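Local coordinates for protein TRAP dicarboxylate transporter, DctP subunit (Ochrobactrum anthropi, PDB 4P47) that probably serves as the periplasmic solute-binding subunit of a TRAP transporter, capturing a small substrate, perhaps a dicarboxylate, for uptake into the cell, at residues Glu57-Gly60 with Gly61-Val65. Numbering follows the deposited sequence.
Sequences EKSG and GQINV
S59 reaches across the turn to I63 with its hydroxyl: OG accepts a nearly straight hydrogen bond from I63 N (3.0 Å, 162° at the hydrogen). A chi1 of 69° tucks OG over the serine's own backbone, where it meets the first amide of the strand while donating its own proton to V55 O in the last helical turn. The apolar flank of the same side chain packs on I63, whose CG1 passes 3.8 Å from S59 CB, while CD1 of the isoleucine reaches the same carbon. Beside this bond, Q62 N donates to S59 O (3.1 Å), coming from above the carbonyl plane, and closes a type I' turn from S59 to Q62. G60, at positive phi, ends the helix in a Schellman motif, its N bonded to E57 O (3.0 Å). A CB at G61 would run into G60 O, which explains the glycine. CB and CG of Q62 lie against S59 O, and the bend at chi2 (-66°) turns the amide toward a water that donates both to OE1 and to G60 O (2.7 Å), bridging the side chain to the turn. Without the hydroxyl, as with an alanine here, I63 N and V55 O would probably both lose their side-chain partner. The turn joins helix 43-58 to strand 63-68 in a beta-alpha-beta unit begun by strand 30-35, with which strand 63-68 pairs in parallel; I63 touches V55 of the helix and Q30 and I32 of that neighbouring strand, and K58 extends to helix 254-288, where NZ bonds Q262.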
loop_
_atom_site.group_PDB
_atom_site.type_symbol
_atom_site.label_atom_id
_atom_site.label_comp_id
_atom_site.label_asym_id
_atom_site.label_seq_id
_atom_site.Cartn_x
_atom_site.Cartn_y
_atom_site.Cartn_z
ATOM N N GLU A 57 1.066 -26.175 -9.079
ATOM C CA GLU A 57 -0.049 -27.073 -9.363
ATOM C C GLU A 57 -0.491 -26.938 -10.809
ATOM O O GLU A 57 -0.565 -27.923 -11.550
ATOM C CB GLU A 57 -1.214 -26.797 -8.409
ATOM C CG GLU A 57 -0.934 -27.222 -6.973
ATOM C CD GLU A 57 -1.958 -26.692 -5.977
ATOM O OE1 GLU A 57 -2.948 -26.039 -6.394
ATOM O OE2 GLU A 57 -1.763 -26.896 -4.759
ATOM N N LYS A 58 -0.732 -25.705 -11.237
ATOM C CA LYS A 58 -1.313 -25.469 -12.553
ATOM C C LYS A 58 -0.371 -25.852 -13.660
ATOM O O LYS A 58 -0.814 -26.215 -14.747
ATOM C CB LYS A 58 -1.664 -23.987 -12.697
ATOM C CG LYS A 58 -2.844 -23.552 -11.876
ATOM C CD LYS A 58 -2.955 -22.010 -11.915
ATOM C CE LYS A 58 -4.133 -21.485 -11.120
ATOM N NZ LYS A 58 -5.432 -21.657 -11.795
ATOM N N SER A 59 0.930 -25.780 -13.397
ATOM C CA SER A 59 1.942 -26.116 -14.391
ATOM C C SER A 59 2.424 -27.564 -14.292
ATOM O O SER A 59 3.327 -27.965 -15.019
ATOM C CB SER A 59 3.179 -25.200 -14.273
ATOM O OG SER A 59 3.923 -25.439 -13.093
ATOM N N GLY A 60 1.855 -28.330 -13.361
ATOM C CA GLY A 60 2.328 -29.683 -13.109
ATOM C C GLY A 60 3.814 -29.750 -12.793
ATOM O O GLY A 60 4.505 -30.698 -13.180
ATOM N N GLY A 61 4.314 -28.747 -12.069
ATOM C CA GLY A 61 5.703 -28.713 -11.641
ATOM C C GLY A 61 6.682 -28.149 -12.665
ATOM O O GLY A 61 7.866 -28.065 -12.365
ATOM N N GLN A 62 6.207 -27.761 -13.836
ATOM C CA GLN A 62 7.095 -27.235 -14.882
ATOM C C GLN A 62 7.609 -25.838 -14.543
ATOM O O GLN A 62 8.784 -25.511 -14.821
ATOM C CB GLN A 62 6.378 -27.201 -16.216
ATOM C CG GLN A 62 6.147 -28.581 -16.807
ATOM C CD GLN A 62 7.436 -29.259 -17.174
ATOM O OE1 GLN A 62 7.941 -30.106 -16.443
ATOM N NE2 GLN A 62 7.988 -28.877 -18.316
ATOM N N ILE A 63 6.743 -25.025 -13.937
ATOM C CA ILE A 63 7.129 -23.674 -13.537
ATOM C C ILE A 63 7.331 -23.697 -12.038
ATOM O O ILE A 63 6.411 -24.048 -11.285
ATOM C CB ILE A 63 6.067 -22.616 -13.930
ATOM C CG1 ILE A 63 5.756 -22.679 -15.421
ATOM C CG2 ILE A 63 6.550 -21.210 -13.537
ATOM C CD1 ILE A 63 4.634 -21.776 -15.817
ATOM N N ASN A 64 8.540 -23.348 -11.613
ATOM C CA ASN A 64 8.881 -23.292 -10.204
ATOM C C ASN A 64 9.137 -21.867 -9.776
ATOM O O ASN A 64 9.981 -21.195 -10.354
ATOM C CB ASN A 64 10.134 -24.133 -9.932
ATOM C CG ASN A 64 10.683 -23.954 -8.530
ATOM O OD1 ASN A 64 10.041 -24.315 -7.544
ATOM N ND2 ASN A 64 11.896 -23.420 -8.438
ATOM N N VAL A 65 8.426 -21.433 -8.746
ATOM C CA VAL A 65 8.587 -20.086 -8.203
ATOM C C VAL A 65 9.411 -20.185 -6.937
ATOM O O VAL A 65 9.017 -20.855 -5.990
ATOM C CB VAL A 65 7.226 -19.459 -7.908
ATOM C CG1 VAL A 65 7.388 -18.047 -7.370
ATOM C CG2 VAL A 65 6.363 -19.470 -9.156
HETATM O O HOH W 1 6.954 -31.440 -13.960
#